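ATP:cob(I)alamin adenosyltransferase (Salmonella enterica subsp. enterica serovar Livingstone, PDB 5CX7) probably converts cob(I)alamin to adenosylcobalamin, the cofactor of propanediol dehydratase, and binds heme through the C-terminal domain crystallised here. Local coordinates at residues 64-69 with 102-107. Numbering follows the deposited sequence.
Sequences PKKAWT and VTFGGG
Lys66 reaches from helix 59-72 into the curl of the loop 102-107 and sets its ammonium group on the carbonyl of Gly105, NZ to O 2.8 Å, approaching with a tilt of 20° from the carbonyl plane. The buried charge is also met by a salt bridge to Asp130, by the carbonyl O of Ile122 and by a glycerol, probably from the crystallisation liquor. The second polar link joins the start of the loop to the helix: Val102 N donates to Thr69 OG1 over 3.0 Å, with an N-H...O angle of 156°. With OG1 beside its own backbone N (chi1 -61°), the Thr69 hydroxyl donates back to Lys65 O, OG1 to O 2.7 Å. OG1 thus accepts from Val102 N and donates to Lys65 O, which takes Thr69 N from the opposite face of its plane.

The loop packs along the extended aliphatic part of Lys66. CG meets Val102 CG1 at 3.8 Å, CD lies against Gly106, and CE comes obliquely to the Phe104 ring, 3.6 Å from CE1. Lys66 and Phe104 cross at about a right angle, while Val102 CG1 covers the centre of one ring face within the loop. The other valine branch, CG2, touches Lys65 CB at 3.6 Å; the Lys65 amino group leads away to a salt bridge with Glu61. At the root of the Lys66 side chain, Gly107 CA lies 3.9 Å from Lys66 CB. His96 of a second subunit packs on Val102 and meets the Phe104 ring, so this part of the loop belongs to a subunit interface. Here helix 59-72 holds the loop entering strand 107-112, outermost in this chain's four-stranded antiparallel sheet, within the GAF-clan, HbpS-like heme-binding domain.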
loop_
_atom_site.group_PDB
_atom_site.type_symbol
_atom_site.label_atom_id
_atom_site.label_comp_id
_atom_site.label_asym_id
_atom_site.label_seq_id
_atom_site.Cartn_x
_atom_site.Cartn_y
_atom_site.Cartn_z
ATOM N N PRO E 64 -17.221 -3.628 6.859
ATOM C CA PRO E 64 -16.258 -4.311 7.717
ATOM C C PRO E 64 -15.425 -3.330 8.496
ATOM O O PRO E 64 -15.042 -3.604 9.665
ATOM C CB PRO E 64 -15.384 -5.113 6.750
ATOM C CG PRO E 64 -16.174 -5.135 5.454
ATOM C CD PRO E 64 -17.129 -4.037 5.440
ATOM N N LYS E 65 -15.108 -2.210 7.890
ATOM C CA LYS E 65 -14.389 -1.147 8.656
ATOM C C LYS E 65 -15.155 -0.634 9.852
ATOM O O LYS E 65 -14.577 -0.347 10.914
ATOM C CB LYS E 65 -13.962 0.007 7.737
ATOM C CG LYS E 65 -12.807 -0.456 6.800
ATOM C CD LYS E 65 -12.401 0.648 5.886
ATOM C CE LYS E 65 -11.026 0.228 5.218
ATOM N NZ LYS E 65 -10.505 1.338 4.423
ATOM N N LYS E 66 -16.438 -0.379 9.667
ATOM C CA LYS E 66 -17.244 0.019 10.836
ATOM C C LYS E 66 -17.208 -0.968 11.957
ATOM O O LYS E 66 -17.168 -0.618 13.153
ATOM C CB LYS E 66 -18.679 0.326 10.420
ATOM C CG LYS E 66 -18.866 1.563 9.611
ATOM C CD LYS E 66 -20.373 1.814 9.321
ATOM C CE LYS E 66 -20.549 2.816 8.188
ATOM N NZ LYS E 66 -21.978 3.040 7.846
ATOM N N ALA E 67 -17.330 -2.251 11.609
ATOM C CA ALA E 67 -17.356 -3.301 12.582
ATOM C C ALA E 67 -16.046 -3.386 13.302
ATOM O O ALA E 67 -15.989 -3.479 14.565
ATOM C CB ALA E 67 -17.676 -4.613 11.923
ATOM N N TRP E 68 -14.952 -3.289 12.507
ATOM C CA TRP E 68 -13.623 -3.301 13.099
ATOM C C TRP E 68 -13.358 -2.090 14.016
ATOM O O TRP E 68 -12.810 -2.262 15.119
ATOM C CB TRP E 68 -12.547 -3.312 11.991
ATOM C CG TRP E 68 -11.188 -3.478 12.555
ATOM C CD1 TRP E 68 -10.555 -4.626 12.809
ATOM C CD2 TRP E 68 -10.258 -2.445 12.838
ATOM N NE1 TRP E 68 -9.270 -4.404 13.285
ATOM C CE2 TRP E 68 -9.050 -3.077 13.307
ATOM C CE3 TRP E 68 -10.292 -1.061 12.747
ATOM C CZ2 TRP E 68 -7.918 -2.367 13.645
ATOM C CZ3 TRP E 68 -9.169 -0.342 13.202
ATOM C CH2 TRP E 68 -8.001 -1.001 13.582
ATOM N N THR E 69 -13.784 -0.911 13.578
ATOM C CA THR E 69 -13.639 0.303 14.375
ATOM C C THR E 69 -14.281 0.147 15.766
ATOM O O THR E 69 -13.743 0.605 16.760
ATOM C CB THR E 69 -14.290 1.485 13.636
ATOM O OG1 THR E 69 -13.659 1.713 12.364
ATOM C CG2 THR E 69 -14.197 2.740 14.424
ATOM N N VAL E 102 -13.779 4.114 10.565
ATOM C CA VAL E 102 -14.851 4.900 10.002
ATOM C C VAL E 102 -15.523 5.597 11.142
ATOM O O VAL E 102 -15.845 4.949 12.165
ATOM C CB VAL E 102 -15.832 3.995 9.195
ATOM C CG1 VAL E 102 -17.067 4.792 8.797
ATOM C CG2 VAL E 102 -15.159 3.428 7.941
ATOM N N THR E 103 -15.789 6.873 10.976
ATOM C CA THR E 103 -16.198 7.747 12.071
ATOM C C THR E 103 -17.596 8.307 11.949
ATOM O O THR E 103 -17.983 9.264 12.650
ATOM C CB THR E 103 -15.190 8.893 12.199
ATOM O OG1 THR E 103 -15.064 9.563 10.933
ATOM C CG2 THR E 103 -13.817 8.305 12.555
ATOM N N PHE E 104 -18.379 7.725 11.044
ATOM C CA PHE E 104 -19.840 7.967 11.028
ATOM C C PHE E 104 -20.580 6.700 11.335
ATOM O O PHE E 104 -20.054 5.603 11.316
ATOM C CB PHE E 104 -20.294 8.622 9.681
ATOM C CG PHE E 104 -19.801 7.909 8.439
ATOM C CD1 PHE E 104 -20.461 6.776 7.945
ATOM C CD2 PHE E 104 -18.747 8.429 7.691
ATOM C CE1 PHE E 104 -20.004 6.107 6.808
ATOM C CE2 PHE E 104 -18.349 7.807 6.519
ATOM C CZ PHE E 104 -18.918 6.620 6.104
ATOM N N GLY E 105 -21.881 6.886 11.642
ATOM C CA GLY E 105 -22.683 5.824 12.162
ATOM C C GLY E 105 -22.845 4.587 11.340
ATOM O O GLY E 105 -22.811 4.567 10.101
ATOM N N GLY E 106 -23.077 3.504 12.072
ATOM C CA GLY E 106 -23.398 2.200 11.489
ATOM C C GLY E 106 -22.669 1.027 12.076
ATOM O O GLY E 106 -22.984 -0.112 11.745
ATOM N N GLY E 107 -21.668 1.303 12.921
ATOM C CA GLY E 107 -20.932 0.310 13.624
ATOM C C GLY E 107 -21.242 0.381 15.111
ATOM O O GLY E 107 -21.317 1.461 15.648
#